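Local atomic coordinates of SAM-dependent methyltransferase (Thiobacillus denitrificans, PDB entry 5EPE), a protein that binds S-adenosyl-L-homocysteine and probably transfers methyl groups from S-adenosyl-L-methionine to an acceptor molecule. Residues 2-8 against 67-71; 13-17 against 46-50; 51-56 against 82-88. All coordinates share one frame; numbering follows the deposited sequence.

How the contacts relate
All three contacts belong to the Rossmann-like methyltransferase fold, but their chemistry changes with distance from S-adenosyl-L-homocysteine. Contacts 1 and 2 both touch this ligand and meet where F71 packs on H17, G46 and S47. Contact 1, partly buried, joins the N-terminal arm and helix 5-11 to helix 69-82 through a carboxylate, amides and waters. Contact 2 is buried, nearest the middle of the chain of the three; H17 and one water meet the ligand carboxylate, and S47 holds both of them. Contact 3 shares helix 49-58 with contact 2 and is buried but farther out. Each has one direct hydrogen bond across it; water and ligand add polar links in contact 2, mostly apolar packing in contact 3.

Contact 1. Residues 2-8 against 67-71; sequences DIPRIFN and LSQLF. With SAH (S-adenosyl-L-homocysteine), chain B.
D2 from the N-terminal arm and N8 from helix 5-11 reach S68 and Q69 at the start of helix 69-82. The D2 carboxylate divides its work. OD2 accepts from Q69 N (3.2 Å) from above the carboxylate plane, whereas OD1 receives ND2 of N8 and I3 N from opposite faces of that plane. One water donates to D2 OD1 and accepts from L70 N, a second link to the first turn of the helix. Because ND2 is spent on D2, the N8 amide is held in rotation with OD1 toward S68, whose OG donates to it at 3.1 Å. That same OG, anti to the backbone N (chi1 172°), accepts from F71 N at 3.0 Å in a nearly straight N-cap bond. N8 OD1 and S68 OG both lie over one face of the F71 ring, and the amide stands almost perpendicular to it. With CG1 between its backbone N and carbonyl carbon (chi1 69°), I3 sends CD1 to CE2 of F71 (3.7 Å), while its CG2 packs on CB of L67 and comes 3.4 Å from O2' of the ligand. L67 rests its CB against the adenine. D66, which accepts from S68 N and binds the ligand, is the acidic residue ending strand 61-66, a hallmark of Rossmann-like methyltransferases; here the S68-capped helix follows it, covered in part by the N-terminal arm and helix 5-11.

Contact 2. Residues 13-17 against 46-50; sequences AHRIH and GSGEM. With SAH (S-adenosyl-L-homocysteine), chain B.
H17 enters beside the amino acid end of S-adenosyl-L-homocysteine and grips S47. Its backbone N donates to the ligand carboxylate atom OXT at 2.8 Å, and its side chain then runs along the same group: CB lies 3.5 Å from OXT and also near the sulfur, SD. With CG anti to the carbonyl carbon (chi1 -59°), the side chain turns the imidazole toward G46 and S47. CD2 comes 3.9 Å from CA of G46, ND1 is hydrogen-bonded to E11, and CE1 packs on the ring of F71, which stacks with the imidazole. At the tip, NE2 donates to S47 OG at 2.8 Å; this bond is almost straight, and the hydroxyl lies practically in the ring plane. The ring is thus held by E11 at ND1 and by S47 at NE2, which fixes its rotation, and Q74 in turn positions the serine hydroxyl. G46 has positive phi, and a CB there would run into CA of the ligand.

A water bridges the segments: its O lies 2.8 Å from R15 O, and it accepts from S47 N and donates to OXT of the ligand. Beyond it, E49 CB lies 3.4 Å from R15 O, and its CG meets CG1 of I16. The aliphatic chain of R15 passes by the E49 carboxylate, its CD 3.7 Å from OE1, but the salt bridge of that carboxylate is made with R78.

The glycine loop, which follows strand 39-43 and opens helix 49-58, is thus closed over by residues 15-17. Helix 69-82 supplies F71, Q74 and R78, helix 22-31 packs on I16 and E49 through L25, and helix 189-209 receives H14.

Contact 3. Residues 51-56 against 82-88; sequences LCTWAR and LGVAGQV
A55 meets V84 and Q87 of the loop and V88, which opens strand 88-92. Its CB lies 3.7 Å from V84 CB and 3.8 Å from V88 CG1, and its carbonyl O accepts from Q87 NE2 at 3.1 Å, the donor standing well above the carbonyl plane. One turn earlier on the helix, C52 CB touches CD2 of L82 (3.9 Å), while L51 CB rests on V88 CG1. R56 bends at chi3 (65°) so that NH1 passes 3.7 Å from L82 CD2, and V84 CG1 fits against the R56 backbone N.

The loop is shaped by its own bonds. G83 ends helix 69-82 in a Schellman motif, and V84 O accepts from the backbone N of both Q87 and V88. A79 backs V84 and V88 from helix 69-82. The extended Q87 side chain also gives NE2 to I60 O, tying it to the turn after helix 49-58. An alanine in place of Q87 would probably leave the carbonyls of A55 and I60 without this shared donor and loosen the loop's hold on the helix end.

The fit therefore rests on the shape and burial of A55, V84, V88 and L82, the last also flanked by R56, while the one direct polar tie, from Q87, fixes the loop against the helix.

Contact 1. Residues 2-8 against 67-71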
loop_
_atom_site.group_PDB
_atom_site.type_symbol
_atom_site.label_atom_id
_atom_site.label_comp_id
_atom_site.label_asym_id
_atom_site.label_seq_id
_atom_site.Cartn_x
_atom_site.Cartn_y
_atom_site.Cartn_z
ATOM N N ASP A 2 29.935 36.088 -21.696
ATOM C CA ASP A 2 28.840 35.356 -22.307
ATOM C C ASP A 2 28.428 34.199 -21.413
ATOM O O ASP A 2 29.018 33.972 -20.356
ATOM C CB ASP A 2 29.282 34.802 -23.674
ATOM C CG ASP A 2 28.193 34.925 -24.721
ATOM O OD1 ASP A 2 27.199 34.204 -24.694
ATOM O OD2 ASP A 2 28.318 35.801 -25.563
ATOM N N ILE A 3 27.429 33.459 -21.866
ATOM C CA ILE A 3 27.057 32.184 -21.245
ATOM C C ILE A 3 27.848 31.058 -21.937
ATOM O O ILE A 3 28.409 31.268 -23.008
ATOM C CB ILE A 3 25.527 31.982 -21.262
ATOM C CG1 ILE A 3 24.993 31.748 -22.693
ATOM C CG2 ILE A 3 24.821 33.179 -20.604
ATOM C CD1 ILE A 3 23.532 31.332 -22.711
ATOM N N PRO A 4 27.932 29.881 -21.314
ATOM C CA PRO A 4 28.707 28.809 -21.949
ATOM C C PRO A 4 28.176 28.399 -23.329
ATOM O O PRO A 4 26.976 28.465 -23.624
ATOM C CB PRO A 4 28.548 27.628 -20.984
ATOM C CG PRO A 4 28.239 28.263 -19.665
ATOM C CD PRO A 4 27.370 29.458 -20.015
ATOM N N ARG A 5 29.106 27.942 -24.143
ATOM C CA ARG A 5 28.867 27.753 -25.558
ATOM C C ARG A 5 27.775 26.742 -25.848
ATOM O O ARG A 5 27.038 26.886 -26.820
ATOM C CB ARG A 5 30.159 27.302 -26.218
ATOM C CG ARG A 5 30.106 27.229 -27.729
ATOM C CD ARG A 5 31.504 26.944 -28.282
ATOM N NE ARG A 5 31.349 26.522 -29.672
ATOM C CZ ARG A 5 31.782 25.392 -30.213
ATOM N NH1 ARG A 5 31.502 25.191 -31.507
ATOM N NH2 ARG A 5 32.516 24.495 -29.530
ATOM N N ILE A 6 27.713 25.704 -25.023
ATOM C CA ILE A 6 26.755 24.652 -25.198
ATOM C C ILE A 6 25.304 25.136 -25.135
ATOM O O ILE A 6 24.462 24.592 -25.833
ATOM C CB ILE A 6 26.926 23.542 -24.147
ATOM C CG1 ILE A 6 26.154 22.269 -24.571
ATOM C CG2 ILE A 6 26.515 24.002 -22.733
ATOM C CD1 ILE A 6 27.038 21.281 -25.294
ATOM N N PHE A 7 25.013 26.117 -24.276
ATOM C CA PHE A 7 23.669 26.687 -24.211
ATOM C C PHE A 7 23.350 27.429 -25.458
ATOM O O PHE A 7 22.242 27.354 -25.897
ATOM C CB PHE A 7 23.495 27.635 -23.020
ATOM C CG PHE A 7 23.647 26.936 -21.726
ATOM C CD1 PHE A 7 22.640 26.085 -21.285
ATOM C CD2 PHE A 7 24.810 27.046 -20.987
ATOM C CE1 PHE A 7 22.774 25.384 -20.091
ATOM C CE2 PHE A 7 24.971 26.343 -19.795
ATOM C CZ PHE A 7 23.953 25.509 -19.347
ATOM N N ASN A 8 24.331 28.146 -26.029
ATOM C CA ASN A 8 24.084 28.895 -27.240
ATOM C C ASN A 8 23.811 27.904 -28.373
ATOM O O ASN A 8 22.928 28.139 -29.194
ATOM C CB ASN A 8 25.232 29.892 -27.562
ATOM C CG ASN A 8 25.221 31.131 -26.663
ATOM O OD1 ASN A 8 24.162 31.656 -26.284
ATOM N ND2 ASN A 8 26.401 31.644 -26.356
ATOM N N LEU A 67 22.880 38.328 -20.555
ATOM C CA LEU A 67 24.311 38.042 -20.626
ATOM C C LEU A 67 24.755 37.401 -21.959
ATOM O O LEU A 67 25.950 37.449 -22.317
ATOM C CB LEU A 67 24.689 37.099 -19.473
ATOM C CG LEU A 67 26.151 36.839 -19.177
ATOM C CD1 LEU A 67 26.861 38.163 -18.987
ATOM C CD2 LEU A 67 26.313 35.936 -17.955
ATOM N N SER A 68 23.835 36.760 -22.673
ATOM C CA SER A 68 24.192 36.106 -23.945
ATOM C C SER A 68 24.269 37.128 -25.092
ATOM O O SER A 68 23.315 37.893 -25.355
ATOM C CB SER A 68 23.142 35.045 -24.322
ATOM O OG SER A 68 23.405 34.564 -25.640
ATOM N N GLN A 69 25.372 37.102 -25.818
ATOM C CA GLN A 69 25.531 37.979 -26.960
ATOM C C GLN A 69 24.609 37.555 -28.079
ATOM O O GLN A 69 23.904 38.373 -28.672
ATOM C CB GLN A 69 26.989 37.972 -27.439
ATOM C CG GLN A 69 27.269 39.146 -28.349
ATOM C CD GLN A 69 28.736 39.246 -28.781
ATOM O OE1 GLN A 69 29.656 39.211 -27.951
ATOM N NE2 GLN A 69 28.956 39.390 -30.079
ATOM N N LEU A 70 24.601 36.253 -28.335
ATOM C CA LEU A 70 23.699 35.662 -29.341
ATOM C C LEU A 70 22.232 36.042 -29.078
ATOM O O LEU A 70 21.560 36.589 -29.964
ATOM C CB LEU A 70 23.866 34.133 -29.398
ATOM C CG LEU A 70 22.920 33.429 -30.409
ATOM C CD1 LEU A 70 23.137 33.957 -31.829
ATOM C CD2 LEU A 70 23.081 31.920 -30.363
ATOM N N PHE A 71 21.757 35.765 -27.866
ATOM C CA PHE A 71 20.335 35.976 -27.569
ATOM C C PHE A 71 19.980 37.480 -27.594
ATOM O O PHE A 71 18.902 37.863 -28.035
ATOM C CB PHE A 71 19.895 35.362 -26.226
ATOM C CG PHE A 71 20.171 33.870 -26.053
ATOM C CD1 PHE A 71 20.369 33.000 -27.142
ATOM C CD2 PHE A 71 20.191 33.324 -24.755
ATOM C CE1 PHE A 71 20.632 31.649 -26.944
ATOM C CE2 PHE A 71 20.437 31.958 -24.556
ATOM C CZ PHE A 71 20.677 31.132 -25.658
HETATM N N SAH B . 13.595 35.038 -19.674
HETATM C CA SAH B . 14.112 34.415 -20.950
HETATM C CB SAH B . 15.415 33.682 -20.692
HETATM C CG SAH B . 15.402 32.537 -19.663
HETATM S SD SAH B . 16.850 31.513 -19.733
HETATM C C SAH B . 13.110 33.487 -21.600
HETATM O O SAH B . 12.191 32.999 -20.914
HETATM O OXT SAH B . 13.185 33.191 -22.811
HETATM C "C5'" SAH B . 18.056 32.277 -18.610
HETATM C "C4'" SAH B . 18.674 33.523 -19.249
HETATM O "O4'" SAH B . 19.494 34.207 -18.291
HETATM C "C3'" SAH B . 19.563 33.236 -20.473
HETATM O "O3'" SAH B . 19.063 34.014 -21.577
HETATM C "C2'" SAH B . 20.968 33.692 -20.069
HETATM O "O2'" SAH B . 21.671 34.325 -21.128
HETATM C "C1'" SAH B . 20.641 34.711 -19.012
HETATM N N9 SAH B . 21.640 35.043 -17.984
HETATM C C8 SAH B . 22.394 34.168 -17.251
HETATM N N7 SAH B . 23.124 34.806 -16.364
HETATM C C5 SAH B . 22.812 36.159 -16.541
HETATM C C6 SAH B . 23.271 37.348 -15.915
HETATM N N6 SAH B . 24.181 37.301 -14.916
HETATM N N1 SAH B . 22.763 38.545 -16.304
HETATM C C2 SAH B . 21.854 38.563 -17.308
HETATM N N3 SAH B . 21.374 37.498 -17.981
HETATM C C4 SAH B . 21.892 36.306 -17.537
HETATM O O HOH W 1 26.433 34.447 -27.425
HETATM O O HOH W 2 30.401 37.780 -25.654
#

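Contact 2. Residues 13-17 against 46-50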
loop_
_atom_site.group_PDB
_atom_site.type_symbol
_atom_site.label_atom_id
_atom_site.label_comp_id
_atom_site.label_asym_id
_atom_site.label_seq_id
_atom_site.Cartn_x
_atom_site.Cartn_y
_atom_site.Cartn_z
ATOM N N ALA A 13 17.830 28.128 -31.649
ATOM C CA ALA A 13 16.607 28.242 -32.408
ATOM C C ALA A 13 15.406 28.437 -31.497
ATOM O O ALA A 13 14.284 28.299 -31.959
ATOM C CB ALA A 13 16.425 26.983 -33.246
ATOM N N HIS A 14 15.594 28.671 -30.203
ATOM C CA HIS A 14 14.451 28.919 -29.297
ATOM C C HIS A 14 14.103 30.424 -29.289
ATOM O O HIS A 14 15.023 31.227 -29.169
ATOM C CB HIS A 14 14.845 28.581 -27.880
ATOM C CG HIS A 14 14.740 27.134 -27.536
ATOM N ND1 HIS A 14 15.369 26.139 -28.268
ATOM C CD2 HIS A 14 14.041 26.510 -26.557
ATOM C CE1 HIS A 14 15.091 24.965 -27.711
ATOM N NE2 HIS A 14 14.250 25.159 -26.709
ATOM N N ARG A 15 12.822 30.779 -29.403
ATOM C CA ARG A 15 12.375 32.144 -29.081
ATOM C C ARG A 15 12.168 32.285 -27.575
ATOM O O ARG A 15 12.492 33.298 -27.026
ATOM C CB ARG A 15 11.099 32.508 -29.819
ATOM C CG ARG A 15 11.331 32.719 -31.323
ATOM C CD ARG A 15 9.998 33.071 -31.972
ATOM N NE ARG A 15 10.182 33.234 -33.411
ATOM C CZ ARG A 15 9.223 33.105 -34.315
ATOM N NH1 ARG A 15 7.977 32.847 -33.966
ATOM N NH2 ARG A 15 9.513 33.272 -35.585
ATOM N N ILE A 16 11.686 31.233 -26.933
ATOM C CA ILE A 16 11.397 31.219 -25.506
ATOM C C ILE A 16 12.308 30.173 -24.845
ATOM O O ILE A 16 12.256 29.016 -25.196
ATOM C CB ILE A 16 9.908 30.886 -25.249
ATOM C CG1 ILE A 16 8.999 31.885 -25.992
ATOM C CG2 ILE A 16 9.629 30.834 -23.747
ATOM C CD1 ILE A 16 7.535 31.494 -26.125
ATOM N N HIS A 17 13.179 30.613 -23.941
ATOM C CA HIS A 17 14.137 29.796 -23.292
ATOM C C HIS A 17 13.606 29.269 -21.948
ATOM O O HIS A 17 14.295 29.332 -20.929
ATOM C CB HIS A 17 15.443 30.596 -23.086
ATOM C CG HIS A 17 16.042 31.106 -24.359
ATOM N ND1 HIS A 17 16.857 30.333 -25.143
ATOM C CD2 HIS A 17 15.886 32.279 -25.017
ATOM C CE1 HIS A 17 17.206 31.026 -26.231
ATOM N NE2 HIS A 17 16.627 32.210 -26.178
ATOM N N GLY A 46 16.630 36.779 -22.343
ATOM C CA GLY A 46 16.738 35.757 -23.365
ATOM C C GLY A 46 16.759 36.393 -24.731
ATOM O O GLY A 46 17.555 37.339 -24.971
ATOM N N SER A 47 15.889 35.890 -25.603
ATOM C CA SER A 47 15.792 36.345 -26.986
ATOM C C SER A 47 14.685 37.408 -27.155
ATOM O O SER A 47 14.247 37.687 -28.280
ATOM C CB SER A 47 15.677 35.151 -27.949
ATOM O OG SER A 47 16.883 34.378 -27.944
ATOM N N GLY A 48 14.251 37.976 -26.020
ATOM C CA GLY A 48 13.381 39.135 -25.970
ATOM C C GLY A 48 11.968 38.846 -26.360
ATOM O O GLY A 48 11.220 39.769 -26.644
ATOM N N GLU A 49 11.560 37.573 -26.329
ATOM C CA GLU A 49 10.253 37.243 -26.863
ATOM C C GLU A 49 9.128 37.879 -26.020
ATOM O O GLU A 49 8.113 38.370 -26.577
ATOM C CB GLU A 49 10.063 35.746 -27.012
ATOM C CG GLU A 49 8.793 35.373 -27.767
ATOM C CD GLU A 49 8.827 35.647 -29.283
ATOM O OE1 GLU A 49 9.864 36.108 -29.824
ATOM O OE2 GLU A 49 7.780 35.350 -29.958
HETATM N N MSE A 50 9.297 37.871 -24.707
HETATM C CA MSE A 50 8.297 38.455 -23.827
HETATM C C MSE A 50 8.135 39.953 -24.080
HETATM O O MSE A 50 7.045 40.410 -24.341
HETATM C CB MSE A 50 8.702 38.206 -22.361
HETATM C CG MSE A 50 7.567 38.687 -21.493
HETATM SE SE MSE A 50 8.020 38.158 -19.603
HETATM C CE MSE A 50 9.032 39.669 -19.125
HETATM N N SAH B . 13.595 35.038 -19.674
HETATM C CA SAH B . 14.112 34.415 -20.950
HETATM C CB SAH B . 15.415 33.682 -20.692
HETATM C CG SAH B . 15.402 32.537 -19.663
HETATM S SD SAH B . 16.850 31.513 -19.733
HETATM C C SAH B . 13.110 33.487 -21.600
HETATM O O SAH B . 12.191 32.999 -20.914
HETATM O OXT SAH B . 13.185 33.191 -22.811
HETATM C "C5'" SAH B . 18.056 32.277 -18.610
HETATM C "C4'" SAH B . 18.674 33.523 -19.249
HETATM O "O4'" SAH B . 19.494 34.207 -18.291
HETATM C "C3'" SAH B . 19.563 33.236 -20.473
HETATM O "O3'" SAH B . 19.063 34.014 -21.577
HETATM C "C2'" SAH B . 20.968 33.692 -20.069
HETATM O "O2'" SAH B . 21.671 34.325 -21.128
HETATM C "C1'" SAH B . 20.641 34.711 -19.012
HETATM N N9 SAH B . 21.640 35.043 -17.984
HETATM C C8 SAH B . 22.394 34.168 -17.251
HETATM N N7 SAH B . 23.124 34.806 -16.364
HETATM C C5 SAH B . 22.812 36.159 -16.541
HETATM C C6 SAH B . 23.271 37.348 -15.915
HETATM N N6 SAH B . 24.181 37.301 -14.916
HETATM N N1 SAH B . 22.763 38.545 -16.304
HETATM C C2 SAH B . 21.854 38.563 -17.308
HETATM N N3 SAH B . 21.374 37.498 -17.981
HETATM C C4 SAH B . 21.892 36.306 -17.537
HETATM O O HOH W 3 13.295 35.043 -25.038
#

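Contact 3. Residues 51-56 against 82-88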
loop_
_atom_site.group_PDB
_atom_site.type_symbol
_atom_site.label_atom_id
_atom_site.label_comp_id
_atom_site.label_asym_id
_atom_site.label_seq_id
_atom_site.Cartn_x
_atom_site.Cartn_y
_atom_site.Cartn_z
ATOM N N LEU A 51 9.217 40.707 -23.993
ATOM C CA LEU A 51 9.135 42.138 -24.326
ATOM C C LEU A 51 8.628 42.438 -25.740
ATOM O O LEU A 51 7.769 43.298 -25.879
ATOM C CB LEU A 51 10.469 42.850 -24.095
ATOM C CG LEU A 51 10.825 42.981 -22.627
ATOM C CD1 LEU A 51 12.230 43.536 -22.485
ATOM C CD2 LEU A 51 9.856 43.884 -21.868
ATOM N N CYS A 52 9.117 41.734 -26.770
ATOM C CA CYS A 52 8.716 42.037 -28.136
ATOM C C CYS A 52 7.212 41.779 -28.360
ATOM O O CYS A 52 6.536 42.615 -28.970
ATOM C CB CYS A 52 9.525 41.265 -29.162
ATOM S SG CYS A 52 11.243 41.825 -29.182
ATOM N N THR A 53 6.712 40.641 -27.905
ATOM C CA THR A 53 5.314 40.280 -28.153
ATOM C C THR A 53 4.334 41.126 -27.357
ATOM O O THR A 53 3.285 41.492 -27.884
ATOM C CB THR A 53 5.033 38.796 -27.918
ATOM O OG1 THR A 53 5.418 38.405 -26.584
ATOM C CG2 THR A 53 5.772 37.936 -28.944
ATOM N N TRP A 54 4.689 41.461 -26.100
ATOM C CA TRP A 54 3.867 42.381 -25.293
ATOM C C TRP A 54 3.905 43.813 -25.829
ATOM O O TRP A 54 2.912 44.525 -25.761
ATOM C CB TRP A 54 4.274 42.326 -23.819
ATOM C CG TRP A 54 3.974 40.959 -23.163
ATOM C CD1 TRP A 54 3.423 39.842 -23.748
ATOM C CD2 TRP A 54 4.301 40.586 -21.841
ATOM N NE1 TRP A 54 3.371 38.788 -22.839
ATOM C CE2 TRP A 54 3.912 39.223 -21.666
ATOM C CE3 TRP A 54 4.889 41.256 -20.771
ATOM C CZ2 TRP A 54 4.076 38.552 -20.444
ATOM C CZ3 TRP A 54 5.044 40.581 -19.564
ATOM C CH2 TRP A 54 4.628 39.259 -19.415
ATOM N N ALA A 55 5.025 44.232 -26.388
ATOM C CA ALA A 55 5.063 45.538 -27.051
ATOM C C ALA A 55 4.030 45.589 -28.221
ATOM O O ALA A 55 3.235 46.533 -28.326
ATOM C CB ALA A 55 6.480 45.819 -27.544
ATOM N N ARG A 56 4.057 44.549 -29.051
ATOM C CA ARG A 56 3.192 44.388 -30.212
ATOM C C ARG A 56 1.741 44.286 -29.773
ATOM O O ARG A 56 0.872 44.891 -30.368
ATOM C CB ARG A 56 3.549 43.086 -30.938
ATOM C CG ARG A 56 2.757 42.824 -32.223
ATOM C CD ARG A 56 3.040 41.433 -32.763
ATOM N NE ARG A 56 2.554 40.421 -31.808
ATOM C CZ ARG A 56 2.952 39.150 -31.758
ATOM N NH1 ARG A 56 3.839 38.689 -32.627
ATOM N NH2 ARG A 56 2.471 38.328 -30.819
ATOM N N LEU A 82 9.080 42.578 -35.586
ATOM C CA LEU A 82 7.712 42.851 -35.084
ATOM C C LEU A 82 7.262 44.320 -35.172
ATOM O O LEU A 82 6.094 44.636 -34.935
ATOM C CB LEU A 82 7.537 42.314 -33.655
ATOM C CG LEU A 82 6.951 40.914 -33.565
ATOM C CD1 LEU A 82 7.499 39.930 -34.562
ATOM C CD2 LEU A 82 7.108 40.354 -32.146
ATOM N N GLY A 83 8.175 45.203 -35.495
ATOM C CA GLY A 83 7.873 46.628 -35.585
ATOM C C GLY A 83 7.782 47.342 -34.255
ATOM O O GLY A 83 7.150 48.386 -34.169
ATOM N N VAL A 84 8.472 46.819 -33.239
ATOM C CA VAL A 84 8.428 47.380 -31.886
ATOM C C VAL A 84 9.771 47.846 -31.351
ATOM O O VAL A 84 9.884 48.089 -30.153
ATOM C CB VAL A 84 7.816 46.373 -30.912
ATOM C CG1 VAL A 84 6.390 46.056 -31.358
ATOM C CG2 VAL A 84 8.653 45.094 -30.831
ATOM N N ALA A 85 10.785 47.993 -32.210
ATOM C CA ALA A 85 12.101 48.495 -31.745
ATOM C C ALA A 85 12.019 49.868 -31.018
ATOM O O ALA A 85 12.836 50.167 -30.137
ATOM C CB ALA A 85 13.091 48.595 -32.913
ATOM N N GLY A 86 11.045 50.707 -31.387
ATOM C CA GLY A 86 10.832 51.977 -30.705
ATOM C C GLY A 86 10.384 51.841 -29.250
ATOM O O GLY A 86 10.513 52.800 -28.463
ATOM N N GLN A 87 9.834 50.672 -28.891
ATOM C CA GLN A 87 9.233 50.474 -27.599
ATOM C C GLN A 87 10.152 49.679 -26.645
ATOM O O GLN A 87 10.023 49.818 -25.429
ATOM C CB GLN A 87 7.887 49.735 -27.752
ATOM C CG GLN A 87 6.783 50.556 -28.358
ATOM C CD GLN A 87 5.668 49.678 -28.872
ATOM O OE1 GLN A 87 5.475 49.528 -30.081
ATOM N NE2 GLN A 87 4.957 49.028 -27.945
ATOM N N VAL A 88 11.029 48.824 -27.173
ATOM C CA VAL A 88 11.779 47.892 -26.312
ATOM C C VAL A 88 13.246 47.882 -26.664
ATOM O O VAL A 88 13.569 47.838 -27.872
ATOM C CB VAL A 88 11.185 46.461 -26.329
ATOM C CG1 VAL A 88 9.784 46.467 -25.747
ATOM C CG2 VAL A 88 11.097 45.893 -27.730
#